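Local structure of uncharacterized protein (Bombyx mori, 5AZ1) at residues Ile62-Arg67 with Ser282-Asn287; Phe74-Pro79 with Arg342-Gly347. The protein probably reduces carbonyl compounds with NADPH, as other members of the aldo/keto reductase family do. All coordinates share one frame; numbering follows the deposited sequence.

Contact 1. Residues Ile62-Arg67 with Ser282-Asn287; sequences IDIGYR and SRVLEN. With NDP (NADPH dihydro-nicotinamide-adenine-dinucleotide phosphate), chain J; ACT (acetate ion), chain G.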
loop_
_atom_site.group_PDB
_atom_site.type_symbol
_atom_site.label_atom_id
_atom_site.label_comp_id
_atom_site.label_asym_id
_atom_site.label_seq_id
_atom_site.Cartn_x
_atom_site.Cartn_y
_atom_site.Cartn_z
ATOM N N ILE A 62 14.707 4.228 8.581
ATOM C CA ILE A 62 14.809 3.430 9.805
ATOM C C ILE A 62 15.567 4.164 10.910
ATOM O O ILE A 62 15.151 4.145 12.088
ATOM C CB ILE A 62 15.382 2.014 9.514
ATOM C CG1 ILE A 62 14.370 1.229 8.686
ATOM C CG2 ILE A 62 15.590 1.256 10.811
ATOM C CD1 ILE A 62 14.905 0.104 7.840
ATOM N N ASP A 63 16.673 4.833 10.548
ATOM C CA ASP A 63 17.444 5.636 11.558
ATOM C C ASP A 63 16.546 6.657 12.232
ATOM O O ASP A 63 16.542 6.766 13.466
ATOM C CB ASP A 63 18.641 6.358 10.923
ATOM C CG ASP A 63 19.757 5.404 10.481
ATOM O OD1 ASP A 63 19.902 4.300 11.054
ATOM O OD2 ASP A 63 20.493 5.731 9.536
ATOM N N ILE A 64 15.724 7.381 11.469
ATOM C CA ILE A 64 14.877 8.402 12.187
ATOM C C ILE A 64 13.632 7.900 12.897
ATOM O O ILE A 64 13.058 8.674 13.667
ATOM C CB ILE A 64 14.477 9.617 11.326
ATOM C CG1 ILE A 64 13.553 9.204 10.167
ATOM C CG2 ILE A 64 15.747 10.313 10.830
ATOM C CD1 ILE A 64 13.050 10.357 9.332
ATOM N N GLY A 65 13.214 6.642 12.659
ATOM C CA GLY A 65 12.049 6.073 13.372
ATOM C C GLY A 65 10.926 5.420 12.546
ATOM O O GLY A 65 9.939 5.011 13.099
ATOM N N TYR A 66 11.070 5.316 11.245
ATOM C CA TYR A 66 10.176 4.483 10.461
ATOM C C TYR A 66 10.421 2.992 10.812
ATOM O O TYR A 66 11.583 2.512 10.938
ATOM C CB TYR A 66 10.404 4.629 8.989
ATOM C CG TYR A 66 9.832 5.849 8.278
ATOM C CD1 TYR A 66 10.263 7.150 8.561
ATOM C CD2 TYR A 66 8.905 5.696 7.253
ATOM C CE1 TYR A 66 9.804 8.234 7.794
ATOM C CE2 TYR A 66 8.428 6.770 6.536
ATOM C CZ TYR A 66 8.873 8.043 6.796
ATOM O OH TYR A 66 8.367 9.110 6.010
ATOM N N ARG A 67 9.316 2.285 10.983
ATOM C CA ARG A 67 9.309 0.865 11.186
ATOM C C ARG A 67 8.508 0.027 10.157
ATOM O O ARG A 67 8.704 -1.201 10.069
ATOM C CB ARG A 67 8.768 0.620 12.560
ATOM C CG ARG A 67 9.573 1.298 13.671
ATOM C CD ARG A 67 10.950 0.641 13.867
ATOM N NE ARG A 67 11.747 1.318 14.856
ATOM C CZ ARG A 67 12.651 2.272 14.600
ATOM N NH1 ARG A 67 12.927 2.717 13.383
ATOM N NH2 ARG A 67 13.284 2.802 15.613
ATOM N N SER A 282 14.790 14.093 2.516
ATOM C CA SER A 282 14.126 15.247 3.156
ATOM C C SER A 282 12.595 15.003 3.136
ATOM O O SER A 282 11.896 15.391 4.038
ATOM C CB SER A 282 14.493 16.588 2.460
ATOM O OG SER A 282 14.465 16.435 1.054
ATOM N N ARG A 283 12.120 14.364 2.085
ATOM C CA ARG A 283 10.723 13.919 1.983
ATOM C C ARG A 283 10.388 12.805 2.966
ATOM O O ARG A 283 9.318 12.812 3.582
ATOM C CB ARG A 283 10.462 13.529 0.561
ATOM C CG ARG A 283 10.440 14.795 -0.320
ATOM C CD ARG A 283 10.431 14.435 -1.799
ATOM N NE ARG A 283 10.264 15.564 -2.700
ATOM C CZ ARG A 283 10.320 15.465 -4.030
ATOM N NH1 ARG A 283 10.542 14.295 -4.616
ATOM N NH2 ARG A 283 10.142 16.538 -4.793
ATOM N N VAL A 284 11.338 11.895 3.171
ATOM C CA VAL A 284 11.198 10.894 4.215
ATOM C C VAL A 284 10.920 11.566 5.518
ATOM O O VAL A 284 9.987 11.180 6.239
ATOM C CB VAL A 284 12.422 9.959 4.335
ATOM C CG1 VAL A 284 12.324 9.021 5.508
ATOM C CG2 VAL A 284 12.562 9.131 3.076
ATOM N N LEU A 285 11.718 12.566 5.839
ATOM C CA LEU A 285 11.582 13.276 7.143
ATOM C C LEU A 285 10.272 14.107 7.238
ATOM O O LEU A 285 9.539 14.087 8.262
ATOM C CB LEU A 285 12.784 14.206 7.324
ATOM C CG LEU A 285 12.801 15.070 8.575
ATOM C CD1 LEU A 285 12.633 14.240 9.845
ATOM C CD2 LEU A 285 14.079 15.909 8.587
ATOM N N GLU A 286 10.035 14.850 6.163
ATOM C CA GLU A 286 8.841 15.721 6.004
ATOM C C GLU A 286 7.535 14.885 6.132
ATOM O O GLU A 286 6.706 15.133 7.034
ATOM C CB GLU A 286 8.920 16.454 4.648
ATOM C CG GLU A 286 7.830 17.499 4.372
ATOM C CD GLU A 286 7.753 17.933 2.909
ATOM O OE1 GLU A 286 8.719 17.748 2.153
ATOM O OE2 GLU A 286 6.713 18.451 2.491
ATOM N N ASN A 287 7.416 13.842 5.288
ATOM C CA ASN A 287 6.277 12.873 5.361
ATOM C C ASN A 287 5.981 12.326 6.736
ATOM O O ASN A 287 4.822 12.063 7.035
ATOM C CB ASN A 287 6.432 11.738 4.365
ATOM C CG ASN A 287 6.515 12.235 2.961
ATOM O OD1 ASN A 287 6.226 13.403 2.727
ATOM N ND2 ASN A 287 6.959 11.398 2.029
HETATM P PA NDP J . 2.885 8.198 -4.016
HETATM O O1A NDP J . 1.511 8.870 -3.946
HETATM O O2A NDP J . 3.596 7.734 -2.791
HETATM O O5B NDP J . 3.850 9.352 -4.668
HETATM C C5B NDP J . 5.142 9.063 -5.177
HETATM C C4B NDP J . 5.793 10.346 -5.683
HETATM O O4B NDP J . 5.687 11.409 -4.722
HETATM C C3B NDP J . 7.293 10.147 -5.990
HETATM O O3B NDP J . 7.536 10.461 -7.354
HETATM C C2B NDP J . 8.018 11.054 -4.990
HETATM O O2B NDP J . 9.234 11.642 -5.464
HETATM C C1B NDP J . 6.958 12.075 -4.618
HETATM N N9A NDP J . 7.003 12.531 -3.233
HETATM C C8A NDP J . 6.996 11.757 -2.125
HETATM N N7A NDP J . 6.994 12.510 -1.010
HETATM C C5A NDP J . 6.954 13.791 -1.421
HETATM C C6A NDP J . 6.934 15.083 -0.736
HETATM N N6A NDP J . 6.934 15.071 0.631
HETATM N N1A NDP J . 6.923 16.208 -1.532
HETATM C C2A NDP J . 6.927 16.160 -2.890
HETATM N N3A NDP J . 6.934 15.004 -3.582
HETATM C C4A NDP J . 6.950 13.817 -2.894
HETATM O O3 NDP J . 2.835 7.119 -5.198
HETATM P PN NDP J . 3.038 5.538 -5.081
HETATM O O1N NDP J . 1.904 4.945 -5.859
HETATM O O2N NDP J . 4.475 5.167 -5.428
HETATM O O5D NDP J . 2.928 5.317 -3.464
HETATM C C5D NDP J . 2.464 4.139 -2.943
HETATM C C4D NDP J . 3.361 2.988 -2.534
HETATM O O4D NDP J . 2.284 2.072 -2.212
HETATM C C3D NDP J . 4.240 2.157 -3.472
HETATM O O3D NDP J . 5.608 2.410 -3.252
HETATM C C2D NDP J . 3.908 0.733 -3.036
HETATM O O2D NDP J . 4.607 0.443 -1.802
HETATM C C1D NDP J . 2.385 0.808 -2.845
HETATM N N1N NDP J . 1.450 0.625 -4.054
HETATM C C2N NDP J . 0.588 -0.434 -3.999
HETATM C C3N NDP J . -0.314 -0.777 -5.023
HETATM C C7N NDP J . -1.240 -1.968 -4.858
HETATM O O7N NDP J . -1.789 -2.373 -5.890
HETATM N N7N NDP J . -1.441 -2.572 -3.638
HETATM C C4N NDP J . -0.333 0.027 -6.322
HETATM C C5N NDP J . 0.603 1.167 -6.282
HETATM C C6N NDP J . 1.423 1.410 -5.182
HETATM P P2B NDP J . 10.710 11.016 -5.185
HETATM O O1X NDP J . 10.611 9.479 -5.122
HETATM O O2X NDP J . 11.399 11.368 -6.478
HETATM O O3X NDP J . 11.043 11.679 -3.877
HETATM C C ACT G . 11.720 0.889 18.430
HETATM O O ACT G . 10.805 0.732 17.574
HETATM O OXT ACT G . 12.846 1.311 18.099
HETATM C CH3 ACT G . 11.514 0.564 19.875
HETATM O O HOH W 1 8.233 8.926 3.468
#
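Tyr66 meets Val284 through both its hydroxyl and its ring. Its OH donates to Val284 O over 2.6 Å, meeting the acceptor in the carbonyl plane on a lone pair. That carbonyl lies at the ring's edge, whereas Val284 CG1 sits above the ring plane, 3.5 Å from CE1. Tyrosine suits the place because its ring is long and apolar and its hydroxyl can donate one hydrogen bond and accept another. Water 1 donates to the same hydroxyl and accepts from Asn287 ND2, so the phenol is gripped twice. Beside it, Ile64 has CG1 between the backbone N and the carbonyl carbon (chi1 65°), which brings CD1 within 3.9 Å of Leu285 CD1.

Gly65, whose positive phi is costly for other residues, ends helix 51-64 in a Schellman motif. Arg67 bends at chi2 (-70°) and returns to this end: NH1 donates to Ile62 O, on a lone pair, and to Tyr66 O from above the carbonyl plane. NE and NH2 hold an acetate, probably from the crystallisation liquor, at the guanidinium edge. A methionine in place of Arg67 would probably leave Tyr66 O without this donor and the turn after the helix freer to shift.

On helix 281-287, Asn287 OD1 accepts from N6A of NADPH at 2.8 Å and its ND2 donates to N7A. The extended Arg283 lays its guanidinium over the adenine, and NH1 reaches phosphate oxygen O3X at 2.8 Å. Arginine stacked on adenine and bonded to the 2'-phosphate is characteristic of the NADPH site of aldo/keto reductase TIM barrels.

Contact 2. Residues Phe74-Pro79 with Arg342-Gly347; sequences FYRVEP and RKWKNG. With NDP (NADPH dihydro-nicotinamide-adenine-dinucleotide phosphate), chain J.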
loop_
_atom_site.group_PDB
_atom_site.type_symbol
_atom_site.label_atom_id
_atom_site.label_comp_id
_atom_site.label_asym_id
_atom_site.label_seq_id
_atom_site.Cartn_x
_atom_site.Cartn_y
_atom_site.Cartn_z
ATOM N N PHE A 74 6.104 -8.460 -6.746
ATOM C CA PHE A 74 6.093 -7.711 -7.972
ATOM C C PHE A 74 7.054 -6.549 -7.969
ATOM O O PHE A 74 7.358 -6.044 -9.006
ATOM C CB PHE A 74 4.670 -7.195 -8.239
ATOM C CG PHE A 74 4.521 -6.471 -9.546
ATOM C CD1 PHE A 74 4.555 -7.180 -10.741
ATOM C CD2 PHE A 74 4.327 -5.067 -9.593
ATOM C CE1 PHE A 74 4.403 -6.521 -11.973
ATOM C CE2 PHE A 74 4.175 -4.407 -10.829
ATOM C CZ PHE A 74 4.219 -5.142 -12.020
ATOM N N TYR A 75 7.519 -6.067 -6.824
ATOM C CA TYR A 75 8.345 -4.863 -6.863
ATOM C C TYR A 75 9.825 -5.116 -7.139
ATOM O O TYR A 75 10.592 -4.160 -7.214
ATOM C CB TYR A 75 8.163 -4.025 -5.606
ATOM C CG TYR A 75 6.719 -3.583 -5.274
ATOM C CD1 TYR A 75 5.685 -3.616 -6.210
ATOM C CD2 TYR A 75 6.429 -3.075 -4.009
ATOM C CE1 TYR A 75 4.404 -3.189 -5.896
ATOM C CE2 TYR A 75 5.153 -2.684 -3.664
ATOM C CZ TYR A 75 4.124 -2.768 -4.588
ATOM O OH TYR A 75 2.869 -2.366 -4.197
ATOM N N ARG A 76 10.217 -6.378 -7.252
ATOM C CA ARG A 76 11.542 -6.767 -7.665
ATOM C C ARG A 76 12.615 -6.590 -6.628
ATOM O O ARG A 76 13.604 -7.221 -6.752
ATOM C CB ARG A 76 12.020 -6.028 -8.924
ATOM C CG ARG A 76 11.521 -6.586 -10.241
ATOM C CD ARG A 76 10.172 -6.066 -10.608
ATOM N NE ARG A 76 9.934 -6.123 -12.051
ATOM C CZ ARG A 76 8.728 -6.051 -12.628
ATOM N NH1 ARG A 76 7.600 -5.935 -11.904
ATOM N NH2 ARG A 76 8.635 -6.106 -13.955
ATOM N N VAL A 77 12.422 -5.772 -5.605
ATOM C CA VAL A 77 13.494 -5.353 -4.731
ATOM C C VAL A 77 13.497 -6.033 -3.345
ATOM O O VAL A 77 14.164 -5.538 -2.413
ATOM C CB VAL A 77 13.484 -3.795 -4.559
ATOM C CG1 VAL A 77 13.769 -3.129 -5.924
ATOM C CG2 VAL A 77 12.140 -3.262 -4.014
ATOM N N GLU A 78 12.792 -7.152 -3.173
ATOM C CA GLU A 78 12.758 -7.814 -1.821
ATOM C C GLU A 78 14.160 -8.174 -1.342
ATOM O O GLU A 78 14.539 -7.892 -0.130
ATOM C CB GLU A 78 11.855 -9.059 -1.828
ATOM C CG GLU A 78 10.370 -8.720 -1.976
ATOM C CD GLU A 78 9.506 -9.920 -2.301
ATOM O OE1 GLU A 78 9.862 -10.682 -3.237
ATOM O OE2 GLU A 78 8.475 -10.151 -1.584
ATOM N N PRO A 79 15.001 -8.736 -2.266
ATOM C CA PRO A 79 16.404 -9.055 -1.791
ATOM C C PRO A 79 17.111 -7.849 -1.272
ATOM O O PRO A 79 17.621 -7.860 -0.142
ATOM C CB PRO A 79 17.072 -9.683 -3.038
ATOM C CG PRO A 79 15.928 -10.166 -3.894
ATOM C CD PRO A 79 14.818 -9.131 -3.680
ATOM N N ARG A 342 3.476 -9.244 -15.851
ATOM C CA ARG A 342 3.264 -10.711 -15.874
ATOM C C ARG A 342 4.525 -11.599 -15.588
ATOM O O ARG A 342 4.389 -12.706 -15.037
ATOM C CB ARG A 342 2.697 -11.133 -17.248
ATOM C CG ARG A 342 1.279 -10.685 -17.586
ATOM C CD ARG A 342 0.803 -11.186 -18.982
ATOM N NE ARG A 342 1.492 -10.598 -20.146
ATOM C CZ ARG A 342 2.490 -11.138 -20.874
ATOM N NH1 ARG A 342 3.034 -12.340 -20.619
ATOM N NH2 ARG A 342 2.976 -10.438 -21.899
ATOM N N LYS A 343 5.715 -11.148 -16.037
ATOM C CA LYS A 343 6.989 -11.910 -15.996
ATOM C C LYS A 343 8.125 -10.937 -15.702
ATOM O O LYS A 343 8.211 -9.871 -16.328
ATOM C CB LYS A 343 7.289 -12.570 -17.346
ATOM C CG LYS A 343 6.483 -13.819 -17.722
ATOM C CD LYS A 343 6.553 -14.039 -19.250
ATOM C CE LYS A 343 6.694 -15.483 -19.697
ATOM N NZ LYS A 343 5.382 -16.157 -19.832
ATOM N N TRP A 344 8.992 -11.300 -14.756
ATOM C CA TRP A 344 10.128 -10.435 -14.347
ATOM C C TRP A 344 11.190 -11.258 -13.527
ATOM O O TRP A 344 10.877 -12.361 -13.080
ATOM C CB TRP A 344 9.606 -9.217 -13.551
ATOM C CG TRP A 344 9.003 -9.591 -12.174
ATOM C CD1 TRP A 344 9.661 -9.618 -10.963
ATOM C CD2 TRP A 344 7.645 -9.999 -11.889
ATOM N NE1 TRP A 344 8.807 -10.021 -9.961
ATOM C CE2 TRP A 344 7.573 -10.271 -10.499
ATOM C CE3 TRP A 344 6.490 -10.145 -12.665
ATOM C CZ2 TRP A 344 6.383 -10.686 -9.872
ATOM C CZ3 TRP A 344 5.325 -10.583 -12.048
ATOM C CH2 TRP A 344 5.287 -10.843 -10.647
ATOM N N LYS A 345 12.415 -10.733 -13.334
ATOM C CA LYS A 345 13.388 -11.328 -12.378
ATOM C C LYS A 345 13.641 -10.386 -11.174
ATOM O O LYS A 345 13.547 -9.155 -11.317
ATOM C CB LYS A 345 14.710 -11.788 -13.076
ATOM C CG LYS A 345 15.816 -10.735 -13.273
ATOM C CD LYS A 345 17.212 -11.351 -13.474
ATOM C CE LYS A 345 18.341 -10.393 -13.056
ATOM N NZ LYS A 345 18.340 -10.013 -11.606
ATOM N N ASN A 346 13.987 -10.992 -10.018
ATOM C CA ASN A 346 14.180 -10.299 -8.691
ATOM C C ASN A 346 15.636 -10.187 -8.190
ATOM O O ASN A 346 16.343 -11.191 -8.149
ATOM C CB ASN A 346 13.372 -11.017 -7.581
ATOM C CG ASN A 346 11.936 -11.272 -7.983
ATOM O OD1 ASN A 346 11.078 -10.428 -7.745
ATOM N ND2 ASN A 346 11.665 -12.417 -8.639
ATOM N N GLY A 347 16.034 -8.996 -7.730
ATOM C CA GLY A 347 17.447 -8.689 -7.468
ATOM C C GLY A 347 18.227 -8.503 -8.767
ATOM O O GLY A 347 19.403 -8.151 -8.741
HETATM P PA NDP J . 2.885 8.198 -4.016
HETATM O O1A NDP J . 1.511 8.870 -3.946
HETATM O O2A NDP J . 3.596 7.734 -2.791
HETATM O O5B NDP J . 3.850 9.352 -4.668
HETATM C C5B NDP J . 5.142 9.063 -5.177
HETATM C C4B NDP J . 5.793 10.346 -5.683
HETATM O O4B NDP J . 5.687 11.409 -4.722
HETATM C C3B NDP J . 7.293 10.147 -5.990
HETATM O O3B NDP J . 7.536 10.461 -7.354
HETATM C C2B NDP J . 8.018 11.054 -4.990
HETATM O O2B NDP J . 9.234 11.642 -5.464
HETATM C C1B NDP J . 6.958 12.075 -4.618
HETATM N N9A NDP J . 7.003 12.531 -3.233
HETATM C C8A NDP J . 6.996 11.757 -2.125
HETATM N N7A NDP J . 6.994 12.510 -1.010
HETATM C C5A NDP J . 6.954 13.791 -1.421
HETATM C C6A NDP J . 6.934 15.083 -0.736
HETATM N N6A NDP J . 6.934 15.071 0.631
HETATM N N1A NDP J . 6.923 16.208 -1.532
HETATM C C2A NDP J . 6.927 16.160 -2.890
HETATM N N3A NDP J . 6.934 15.004 -3.582
HETATM C C4A NDP J . 6.950 13.817 -2.894
HETATM O O3 NDP J . 2.835 7.119 -5.198
HETATM P PN NDP J . 3.038 5.538 -5.081
HETATM O O1N NDP J . 1.904 4.945 -5.859
HETATM O O2N NDP J . 4.475 5.167 -5.428
HETATM O O5D NDP J . 2.928 5.317 -3.464
HETATM C C5D NDP J . 2.464 4.139 -2.943
HETATM C C4D NDP J . 3.361 2.988 -2.534
HETATM O O4D NDP J . 2.284 2.072 -2.212
HETATM C C3D NDP J . 4.240 2.157 -3.472
HETATM O O3D NDP J . 5.608 2.410 -3.252
HETATM C C2D NDP J . 3.908 0.733 -3.036
HETATM O O2D NDP J . 4.607 0.443 -1.802
HETATM C C1D NDP J . 2.385 0.808 -2.845
HETATM N N1N NDP J . 1.450 0.625 -4.054
HETATM C C2N NDP J . 0.588 -0.434 -3.999
HETATM C C3N NDP J . -0.314 -0.777 -5.023
HETATM C C7N NDP J . -1.240 -1.968 -4.858
HETATM O O7N NDP J . -1.789 -2.373 -5.890
HETATM N N7N NDP J . -1.441 -2.572 -3.638
HETATM C C4N NDP J . -0.333 0.027 -6.322
HETATM C C5N NDP J . 0.603 1.167 -6.282
HETATM C C6N NDP J . 1.423 1.410 -5.182
HETATM P P2B NDP J . 10.710 11.016 -5.185
HETATM O O1X NDP J . 10.611 9.479 -5.122
HETATM O O2X NDP J . 11.399 11.368 -6.478
HETATM O O3X NDP J . 11.043 11.679 -3.877
HETATM O O HOH W 2 11.167 -8.956 -5.088
#
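Arg76 and Asn346 bring the two backbones to 4.5 Å between their CA atoms, and Gly347 N donates to Arg76 O at 3.2 Å, nearly along the C=O axis. Gly347 has positive phi, which favours glycine, and its N packs near Pro79 CG in the first turn of helix 78-90. The guanidinium of Arg76 lies flat on Trp344, a cation-pi stack with planes 23° apart and centres 4.2 Å apart. The bend at chi2 (85°) folds the chain back, and NH1 donates to Phe74 O over 2.9 Å, in both the carbonyl and guanidinium planes; NH2 is bonded to Ala340 O. Arginine thus offers a flat charged face to the indole and N-H groups at its edge to carbonyls.

In this TIM barrel the C-terminal segment 342-347 thereby packs against the loop joining strand 68-70 to helix 78-90, the loop whose Tyr75 places its OH 3.0 Å from the nicotinamide carbon C2N of NADPH.

Phe74 meets the same indole T-shaped, its edge toward the six-membered ring, with CD1 3.7 Å from CZ3 of Trp344. At the indole's edge, Trp344 NE1 donates to Asn346 OD1; water 2 accepts from Glu78 N and lies near that OD1.

In the fold
From the N terminus, the chain runs down helix 51-64 into 62-67, passes strand 68-70 and reaches 74-79 a few residues later. It then winds through the remaining strands and helices of the barrel before 282-287 closes the long loop of contact 1. Past helix 297-304, the C-terminal segment 342-347 closes contact 2, so the two loops cross rather than nest. Contact 1 joins the helix preceding strand 68-70 to helix 281-287, which follows the last strand, and so links the beginning and end of the barrel. Contact 2 binds the C-terminal tail to the loop after strand 68-70. The contacts do not touch, their centres about 25 Å apart, yet both meet NADPH, at its adenine and nicotinamide ends.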